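Putative exonuclease (Eubacterium rectale, PDB 3L0A) binds zinc and is of unknown function, but is probably a hydrolase, possibly an exonuclease, with a PDDEXK-like domain. Local coordinates at residues Met225-Ile228 and Leu229-Lys232; Ala217-Met220 and Val221-Met225; Phe91-Ala94 and Glu95-Ile98. All blocks are in the same frame, centred on the assembly; numbering follows the deposited sequence.

Starting from the N terminus, contact 3 comes first, joining successive turns of helix 89-102, which lies against helix 54-67. Some 120 residues later come contacts 2 and 1, both on the long helix 211-232. Contact 2 (217-225) sits beside helix 170-185 and strand 126-136; contact 1 (225-232) carries the same helix on past helices 21-28 and 37-45, toward the zinc site. The two share M225, and their centres are 12 Å apart. Contact 3 lies across the chain's centre from both, its centre 36 to 40 Å from theirs. Every contact is local to its helix, so none closes a loop, nests in another or crosses it.

Contact 1 of 3, residues Met225-Ile228 and Leu229-Lys232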
HETATM    1  N   MSE A 225      17.226 -28.020 -14.465  1.00 26.29           N
HETATM    2  CA  MSE A 225      18.675 -27.829 -14.551  1.00 26.22           C
HETATM    3  C   MSE A 225      19.251 -27.979 -15.971  1.00 27.28           C
HETATM    4  O   MSE A 225      20.191 -27.251 -16.310  1.00 27.87           O
HETATM    5  CB  MSE A 225      19.446 -28.749 -13.580  1.00 25.56           C
HETATM    6  CG  MSE A 225      19.525 -28.239 -12.168  1.00 22.44           C
HETATM    7 SE   MSE A 225      20.525 -26.633 -12.093  0.75 15.25          SE
HETATM    8  CE  MSE A 225      22.252 -27.334 -12.492  1.00  3.81           C
ATOM      9  N   PRO A 226      18.740 -28.941 -16.788  1.00 27.98           N
ATOM     10  CA  PRO A 226      19.336 -29.044 -18.136  1.00 28.29           C
ATOM     11  C   PRO A 226      19.260 -27.717 -18.919  1.00 28.23           C
ATOM     12  O   PRO A 226      20.265 -27.259 -19.456  1.00 27.59           O
ATOM     13  CB  PRO A 226      18.519 -30.171 -18.816  1.00 28.48           C
ATOM     14  CG  PRO A 226      17.938 -30.993 -17.676  1.00 28.15           C
ATOM     15  CD  PRO A 226      17.761 -30.021 -16.520  1.00 28.08           C
ATOM     16  N   ARG A 227      18.094 -27.087 -18.939  1.00 28.46           N
ATOM     17  CA  ARG A 227      17.966 -25.790 -19.603  1.00 29.06           C
ATOM     18  C   ARG A 227      18.925 -24.738 -19.023  1.00 29.36           C
ATOM     19  O   ARG A 227      19.561 -23.996 -19.786  1.00 29.45           O
ATOM     20  CB  ARG A 227      16.533 -25.266 -19.491  1.00 29.56           C
ATOM     21  CG  ARG A 227      16.358 -23.808 -19.938  1.00 29.53           C
ATOM     22  CD  ARG A 227      16.827 -23.540 -21.418  1.00 28.57           C
ATOM     23  NE  ARG A 227      16.600 -22.133 -21.794  1.00 29.68           N
ATOM     24  CZ  ARG A 227      16.686 -21.616 -23.026  1.00 27.59           C
ATOM     25  NH1 ARG A 227      17.009 -22.370 -24.070  1.00 27.13           N
ATOM     26  NH2 ARG A 227      16.440 -20.324 -23.211  1.00 25.88           N
ATOM     27  N   ILE A 228      18.998 -24.667 -17.685  1.00 29.18           N
ATOM     28  CA  ILE A 228      19.968 -23.819 -16.980  1.00 28.74           C
ATOM     29  C   ILE A 228      21.388 -24.139 -17.482  1.00 28.97           C
ATOM     30  O   ILE A 228      22.088 -23.259 -17.972  1.00 28.58           O
ATOM     31  CB  ILE A 228      19.887 -23.973 -15.396  1.00 28.67           C
ATOM     32  CG1 ILE A 228      18.561 -23.431 -14.848  1.00 26.94           C
ATOM     33  CG2 ILE A 228      21.084 -23.280 -14.672  1.00 27.23           C
ATOM     34  CD1 ILE A 228      18.146 -24.048 -13.497  1.00 25.85           C
ATOM     35  N   LEU A 229      21.812 -25.391 -17.394  1.00 29.58           N
ATOM     36  CA  LEU A 229      23.176 -25.730 -17.822  1.00 30.24           C
ATOM     37  C   LEU A 229      23.489 -25.298 -19.259  1.00 30.09           C
ATOM     38  O   LEU A 229      24.598 -24.832 -19.553  1.00 29.60           O
ATOM     39  CB  LEU A 229      23.464 -27.227 -17.627  1.00 30.91           C
ATOM     40  CG  LEU A 229      23.752 -27.566 -16.164  1.00 31.93           C
ATOM     41  CD1 LEU A 229      23.585 -29.071 -15.900  1.00 31.95           C
ATOM     42  CD2 LEU A 229      25.158 -27.054 -15.809  1.00 32.92           C
ATOM     43  N   ARG A 230      22.516 -25.427 -20.152  1.00 30.48           N
ATOM     44  CA  ARG A 230      22.682 -25.003 -21.550  0.50 30.56           C
ATOM     45  C   ARG A 230      22.992 -23.509 -21.593  1.00 30.75           C
ATOM     46  O   ARG A 230      23.948 -23.070 -22.230  1.00 30.60           O
ATOM     47  CB  ARG A 230      21.422 -25.325 -22.386  0.50 30.44           C
ATOM     48  CG  ARG A 230      21.411 -26.728 -23.046  0.50 31.29           C
ATOM     49  CD  ARG A 230      19.984 -27.283 -23.317  0.50 31.10           C
ATOM     50  NE  ARG A 230      19.186 -26.488 -24.262  0.50 30.62           N
ATOM     51  CZ  ARG A 230      17.863 -26.352 -24.187  0.50 28.67           C
ATOM     52  NH1 ARG A 230      17.185 -26.948 -23.213  0.50 27.40           N
ATOM     53  NH2 ARG A 230      17.219 -25.614 -25.076  0.50 28.22           N
ATOM     54  N   VAL A 231      22.186 -22.716 -20.879  1.00 31.30           N
ATOM     55  CA  VAL A 231      22.367 -21.255 -20.896  1.00 31.81           C
ATOM     56  C   VAL A 231      23.731 -20.772 -20.295  1.00 32.66           C
ATOM     57  O   VAL A 231      24.437 -19.964 -20.909  1.00 32.97           O
ATOM     58  CB  VAL A 231      21.189 -20.515 -20.229  1.00 31.79           C
ATOM     59  CG1 VAL A 231      21.333 -19.034 -20.459  1.00 30.30           C
ATOM     60  CG2 VAL A 231      19.848 -20.996 -20.776  1.00 32.18           C
ATOM     61  N   LYS A 232      24.100 -21.277 -19.118  1.00 33.37           N
ATOM     62  CA  LYS A 232      25.369 -20.916 -18.465  1.00 33.80           C
ATOM     63  C   LYS A 232      26.594 -21.285 -19.290  1.00 33.82           C
ATOM     64  O   LYS A 232      27.634 -20.664 -19.135  1.00 33.43           O
ATOM     65  CB  LYS A 232      25.459 -21.578 -17.083  1.00 34.11           C
ATOM     66  CG  LYS A 232      26.754 -21.319 -16.266  1.00 35.23           C
ATOM     67  CD  LYS A 232      26.598 -21.920 -14.843  1.00 36.63           C
ATOM     68  CE  LYS A 232      27.791 -21.683 -13.881  1.00 37.30           C
ATOM     69  NZ  LYS A 232      27.643 -22.476 -12.578  1.00 37.31           N
TER
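M225 O takes the amide of L229 (O to N 2.7 Å, N-H...O 175°), and three more i to i+4 bonds carry the helix from P226 to K232. The helix is kinked at P226, whose ring nitrogen has no hydrogen to donate; R227 N too lacks a bond to the turn before. On one flank the methyl CE of selenomethionine M225 comes to 4.0 Å from L229 CG, the two chains crossing obliquely. R227 carries the other flank: its CG is anti to the backbone N (chi1 170°) and the chain bends at chi2, so that V231 CG2 lies over one guanidinium face, 3.6 Å from NE. R227 NH2 forms a salt bridge with E37, the neighbour of zinc ligand C36. In the conformer of R230 given here, one of two modelled, its NH2 sits at the edge of the R227 group, the planes 68° apart; this like-charge approach is only tentative. A leucine in place of R227 would probably leave E37 without this charged mate and weaken the tie to helix 37-45. I228 and V231 pack on F27; this is the last turn of an amphipathic helix, the V231 side chain about 12 Å from the zinc held by four cysteines.

Contact 2 of 3, residues Ala217-Met220 and Val221-Met225; sequences ALHM and VEMNM
H219 and selenomethionine M223, one turn apart, make the main side-chain contact here, a selenium-aromatic one. The SE atom of M223 lies 4.5 Å from the centroid of the H219 ring, 39° off the ring normal, and the approach is therefore oblique. M223 CE comes closest, 3.6 Å from CE1 of the imidazole. The torsions bring the two together: H219 has CG anti to its own amide nitrogen (chi1 -180°), which sets CG beside the carbonyl carbon, while the bent chain of M223 folds back along the helix toward the ring.

Backbone bonding is ordinary alpha-helical. V221, E222, M223 and N224 donate to A217, L218, H219 and M220 in turn; V221 N to A217 O measures 3.0 Å, and N224 N to M220 O, at 3.2 Å, is less straight, with an N-H...O angle of 146°. V221 also lays its methyl CG2 on the A217 carbonyl, 3.2 Å from A217 O, a van der Waals touch.

The apolar contacts reach beyond this helix: V221 meets I172, F124, W128 and Y24, and L218 rests on A175 and F124.

As for charge, H219 ND1 and E222 OE1 stand 4.3 Å apart without bonding; the carboxylate might still favour a protonated imidazole.

The sorting of residues is that of an amphipathic helix: A217, V221 and M225 turn inward to helix 170-185 and strand 126-136, H219, M220 and M223 outward, as expected of a helix covering the central sheet of an alpha/beta PDDEXK-like fold.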
ATOM      1  N   ALA A 217      10.363 -30.479  -4.439  1.00 26.23           N
ATOM      2  CA  ALA A 217      11.149 -29.330  -4.917  1.00 26.09           C
ATOM      3  C   ALA A 217      12.484 -29.751  -5.534  1.00 26.28           C
ATOM      4  O   ALA A 217      12.950 -29.102  -6.472  1.00 25.32           O
ATOM      5  CB  ALA A 217      11.394 -28.335  -3.794  1.00 25.94           C
ATOM      6  N   LEU A 218      13.110 -30.811  -4.991  1.00 26.66           N
ATOM      7  CA  LEU A 218      14.380 -31.313  -5.537  1.00 26.85           C
ATOM      8  C   LEU A 218      14.110 -31.889  -6.910  1.00 27.65           C
ATOM      9  O   LEU A 218      14.979 -31.851  -7.779  1.00 27.66           O
ATOM     10  CB  LEU A 218      15.017 -32.357  -4.615  1.00 27.05           C
ATOM     11  CG  LEU A 218      16.466 -32.791  -4.897  1.00 26.14           C
ATOM     12  CD1 LEU A 218      17.440 -31.647  -4.619  1.00 24.83           C
ATOM     13  CD2 LEU A 218      16.838 -34.043  -4.074  1.00 23.47           C
ATOM     14  N   HIS A 219      12.892 -32.399  -7.091  1.00 28.89           N
ATOM     15  CA  HIS A 219      12.414 -32.883  -8.389  1.00 30.19           C
ATOM     16  C   HIS A 219      12.330 -31.744  -9.407  1.00 30.72           C
ATOM     17  O   HIS A 219      12.915 -31.833 -10.475  1.00 30.57           O
ATOM     18  CB  HIS A 219      11.060 -33.602  -8.262  1.00 30.31           C
ATOM     19  CG  HIS A 219      10.532 -34.119  -9.563  1.00 32.15           C
ATOM     20  ND1 HIS A 219      10.985 -35.287 -10.143  1.00 33.67           N
ATOM     21  CD2 HIS A 219       9.610 -33.609 -10.416  1.00 33.57           C
ATOM     22  CE1 HIS A 219      10.362 -35.476 -11.292  1.00 34.04           C
ATOM     23  NE2 HIS A 219       9.519 -34.474 -11.480  1.00 33.49           N
HETATM   24  N   MSE A 220      11.625 -30.675  -9.066  1.00 31.69           N
HETATM   25  CA  MSE A 220      11.563 -29.489  -9.925  1.00 32.71           C
HETATM   26  C   MSE A 220      12.943 -28.945 -10.315  1.00 31.13           C
HETATM   27  O   MSE A 220      13.148 -28.514 -11.450  1.00 30.65           O
HETATM   28  CB  MSE A 220      10.741 -28.376  -9.251  1.00 34.69           C
HETATM   29  CG  MSE A 220       9.196 -28.554  -9.378  1.00 40.96           C
HETATM   30 SE   MSE A 220       8.597 -28.891 -11.235  0.75 55.17          SE
HETATM   31  CE  MSE A 220       8.923 -27.077 -11.968  1.00 48.67           C
ATOM     32  N   VAL A 221      13.882 -28.963  -9.372  1.00 29.71           N
ATOM     33  CA  VAL A 221      15.267 -28.572  -9.648  1.00 28.38           C
ATOM     34  C   VAL A 221      15.837 -29.436 -10.756  1.00 27.79           C
ATOM     35  O   VAL A 221      16.380 -28.911 -11.735  1.00 26.75           O
ATOM     36  CB  VAL A 221      16.162 -28.684  -8.397  1.00 28.26           C
ATOM     37  CG1 VAL A 221      17.608 -28.422  -8.756  1.00 26.89           C
ATOM     38  CG2 VAL A 221      15.691 -27.710  -7.347  1.00 27.34           C
ATOM     39  N   GLU A 222      15.675 -30.750 -10.601  1.00 27.11           N
ATOM     40  CA  GLU A 222      16.088 -31.718 -11.619  1.00 27.22           C
ATOM     41  C   GLU A 222      15.516 -31.432 -12.999  1.00 27.02           C
ATOM     42  O   GLU A 222      16.241 -31.560 -13.982  1.00 26.48           O
ATOM     43  CB  GLU A 222      15.709 -33.157 -11.210  1.00 27.53           C
ATOM     44  CG  GLU A 222      16.323 -34.280 -12.098  1.00 27.99           C
ATOM     45  CD  GLU A 222      16.010 -35.692 -11.584  1.00 30.66           C
ATOM     46  OE1 GLU A 222      15.192 -35.801 -10.635  1.00 29.66           O
ATOM     47  OE2 GLU A 222      16.589 -36.692 -12.120  1.00 32.28           O
HETATM   48  N   MSE A 223      14.233 -31.056 -13.080  1.00 27.43           N
HETATM   49  CA  MSE A 223      13.581 -30.828 -14.396  1.00 28.37           C
HETATM   50  C   MSE A 223      14.116 -29.586 -15.102  1.00 27.74           C
HETATM   51  O   MSE A 223      14.177 -29.549 -16.325  1.00 27.16           O
HETATM   52  CB  MSE A 223      12.043 -30.700 -14.295  1.00 29.09           C
HETATM   53  CG  MSE A 223      11.275 -31.949 -13.847  1.00 31.88           C
HETATM   54 SE   MSE A 223      11.638 -33.640 -14.788  0.75 39.80          SE
HETATM   55  CE  MSE A 223      12.966 -34.514 -13.622  1.00 36.50           C
ATOM     56  N   ASN A 224      14.470 -28.565 -14.318  1.00 28.00           N
ATOM     57  CA  ASN A 224      14.921 -27.276 -14.851  1.00 27.48           C
ATOM     58  C   ASN A 224      16.414 -27.180 -15.108  1.00 27.24           C
ATOM     59  O   ASN A 224      16.829 -26.333 -15.895  1.00 27.74           O
ATOM     60  CB  ASN A 224      14.533 -26.162 -13.906  1.00 27.87           C
ATOM     61  CG  ASN A 224      13.056 -25.877 -13.933  1.00 28.23           C
ATOM     62  OD1 ASN A 224      12.383 -25.968 -12.919  1.00 29.90           O
ATOM     63  ND2 ASN A 224      12.542 -25.555 -15.100  1.00 25.45           N
HETATM   64  N   MSE A 225      17.226 -28.020 -14.465  1.00 26.29           N
HETATM   65  CA  MSE A 225      18.675 -27.829 -14.551  1.00 26.22           C
HETATM   66  C   MSE A 225      19.251 -27.979 -15.971  1.00 27.28           C
HETATM   67  O   MSE A 225      20.191 -27.251 -16.310  1.00 27.87           O
HETATM   68  CB  MSE A 225      19.446 -28.749 -13.580  1.00 25.56           C
HETATM   69  CG  MSE A 225      19.525 -28.239 -12.168  1.00 22.44           C
HETATM   70 SE   MSE A 225      20.525 -26.633 -12.093  0.75 15.25          SE
HETATM   71  CE  MSE A 225      22.252 -27.334 -12.492  1.00  3.81           C
TER

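Contact 3 of 3, residues Phe91-Ala94 and Glu95-Ile98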
ATOM      1  N   PHE A  91      17.853  -1.119  11.364  1.00 23.14           N
ATOM      2  CA  PHE A  91      18.890  -1.831  12.113  1.00 23.09           C
ATOM      3  C   PHE A  91      18.735  -1.717  13.629  1.00 23.06           C
ATOM      4  O   PHE A  91      18.985  -2.683  14.322  1.00 22.48           O
ATOM      5  CB  PHE A  91      20.262  -1.426  11.619  1.00 22.69           C
ATOM      6  CG  PHE A  91      20.386  -1.595  10.159  1.00 21.85           C
ATOM      7  CD1 PHE A  91      20.740  -2.812   9.633  1.00 20.42           C
ATOM      8  CD2 PHE A  91      20.013  -0.574   9.311  1.00 22.54           C
ATOM      9  CE1 PHE A  91      20.789  -3.001   8.296  1.00 24.01           C
ATOM     10  CE2 PHE A  91      20.063  -0.743   7.935  1.00 23.51           C
ATOM     11  CZ  PHE A  91      20.445  -1.935   7.418  1.00 21.73           C
ATOM     12  N   LYS A  92      18.266  -0.581  14.134  1.00 23.95           N
ATOM     13  CA  LYS A  92      17.875  -0.524  15.534  1.00 24.33           C
ATOM     14  C   LYS A  92      16.758  -1.549  15.790  1.00 24.04           C
ATOM     15  O   LYS A  92      16.730  -2.175  16.856  1.00 25.57           O
ATOM     16  CB  LYS A  92      17.464   0.899  15.949  1.00 25.34           C
ATOM     17  CG  LYS A  92      18.615   1.950  16.029  1.00 27.38           C
ATOM     18  CD  LYS A  92      18.034   3.395  16.121  1.00 29.68           C
ATOM     19  CE  LYS A  92      19.010   4.508  16.609  1.00 30.59           C
ATOM     20  NZ  LYS A  92      18.914   4.764  18.117  1.00 34.76           N
ATOM     21  N   GLN A  93      15.842  -1.746  14.843  1.00 23.31           N
ATOM     22  CA  GLN A  93      14.885  -2.851  14.964  1.00 23.58           C
ATOM     23  C   GLN A  93      15.542  -4.246  14.860  1.00 22.87           C
ATOM     24  O   GLN A  93      15.187  -5.147  15.620  1.00 20.33           O
ATOM     25  CB  GLN A  93      13.807  -2.756  13.901  1.00 24.89           C
ATOM     26  CG  GLN A  93      12.763  -3.899  13.992  1.00 26.75           C
ATOM     27  CD  GLN A  93      11.728  -3.764  12.884  1.00 30.45           C
ATOM     28  OE1 GLN A  93      12.040  -3.805  11.684  1.00 32.69           O
ATOM     29  NE2 GLN A  93      10.496  -3.576  13.284  1.00 31.74           N
ATOM     30  N   ALA A  94      16.461  -4.444  13.899  1.00 21.64           N
ATOM     31  CA  ALA A  94      17.244  -5.698  13.889  1.00 21.50           C
ATOM     32  C   ALA A  94      17.752  -6.071  15.284  1.00 21.58           C
ATOM     33  O   ALA A  94      17.641  -7.217  15.690  1.00 23.02           O
ATOM     34  CB  ALA A  94      18.417  -5.595  12.948  1.00 21.03           C
ATOM     35  N   GLU A  95      18.325  -5.134  16.032  1.00 21.14           N
ATOM     36  CA  GLU A  95      18.789  -5.501  17.393  1.00 21.46           C
ATOM     37  C   GLU A  95      17.624  -5.863  18.285  1.00 21.05           C
ATOM     38  O   GLU A  95      17.762  -6.717  19.163  1.00 21.20           O
ATOM     39  CB  GLU A  95      19.693  -4.411  18.028  1.00 21.06           C
ATOM     40  CG  GLU A  95      20.856  -4.046  17.062  1.00 22.04           C
ATOM     41  CD  GLU A  95      22.090  -3.405  17.746  1.00 23.06           C
ATOM     42  OE1 GLU A  95      21.963  -2.759  18.796  1.00 19.32           O
ATOM     43  OE2 GLU A  95      23.201  -3.526  17.195  1.00 24.31           O
ATOM     44  N   GLU A  96      16.472  -5.238  18.065  1.00 20.46           N
ATOM     45  CA  GLU A  96      15.269  -5.588  18.833  1.00 21.04           C
ATOM     46  C   GLU A  96      14.868  -7.026  18.583  1.00 19.32           C
ATOM     47  O   GLU A  96      14.507  -7.772  19.508  1.00 18.56           O
ATOM     48  CB  GLU A  96      14.083  -4.654  18.528  1.00 21.42           C
ATOM     49  CG  GLU A  96      14.001  -3.404  19.455  1.00 26.89           C
ATOM     50  CD  GLU A  96      12.902  -2.383  19.051  1.00 35.60           C
ATOM     51  OE1 GLU A  96      12.232  -2.554  17.988  1.00 36.16           O
ATOM     52  OE2 GLU A  96      12.731  -1.395  19.810  1.00 42.28           O
ATOM     53  N   ILE A  97      14.921  -7.400  17.321  1.00 18.03           N
ATOM     54  CA  ILE A  97      14.594  -8.761  16.931  1.00 17.34           C
ATOM     55  C   ILE A  97      15.607  -9.716  17.558  1.00 16.46           C
ATOM     56  O   ILE A  97      15.219 -10.728  18.116  1.00 17.38           O
ATOM     57  CB  ILE A  97      14.593  -8.952  15.422  1.00 15.69           C
ATOM     58  CG1 ILE A  97      13.514  -8.089  14.759  1.00 17.56           C
ATOM     59  CG2 ILE A  97      14.376 -10.379  15.111  1.00 17.27           C
ATOM     60  CD1 ILE A  97      13.687  -7.940  13.279  1.00 16.90           C
ATOM     61  N   ILE A  98      16.898  -9.407  17.486  1.00 16.32           N
ATOM     62  CA  ILE A  98      17.931 -10.317  18.087  1.00 15.72           C
ATOM     63  C   ILE A  98      17.667 -10.565  19.576  1.00 16.84           C
ATOM     64  O   ILE A  98      17.818 -11.704  20.079  1.00 18.42           O
ATOM     65  CB  ILE A  98      19.336  -9.766  17.916  1.00 14.84           C
ATOM     66  CG1 ILE A  98      19.777  -9.870  16.448  1.00 15.47           C
ATOM     67  CG2 ILE A  98      20.344 -10.444  18.806  1.00 12.91           C
ATOM     68  CD1 ILE A  98      21.011  -8.981  16.119  1.00 12.33           C
TER
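A94 and I98 sit one turn apart on the inner side of an amphipathic alpha-helix, 89-102, which packs against helix 54-67 in this PDDEXK-like domain. That inner side is the tight one. A94 accepts the amide of I98 at its carbonyl, O to N 2.9 Å with an N-H...O angle of 164°, and the side chain of I98 rests against the same oxygen, its CG1 3.5 Å away. The ring of F91 packs on L57 and V58. The methyl of A94 meets Y61, and I98 meets Y65; A94 lies between F91 and I98 in this inner row.

I97 is buried too, its CG1 3.5 Å from Q93 O and its CD1 4.2 Å from Q93 CG, and its amide makes a short bond to the Q93 carbonyl (N to O 2.8 Å). Q93 also leans on K198.

The outer side is looser and more polar. K92, E95 and E96 are exposed, and here the backbone ladder slackens: E96 N to K92 O is a weak bond at 3.3 Å, bent to 147°. E96 runs out extended beyond CG alongside Q93, with OE1 4.0 Å from Q93 CA, a touch of van der Waals kind and no more. K92 NZ reaches a long, weak ion pair with E86.

E95 bridges the two sides. Its CG is anti to the carbonyl carbon (chi1 -52°) and passes 3.6 Å from F91 O, and from there the chain extends until carboxylate oxygen OE2 hydrogen-bonds the hydroxyl OH of Y61.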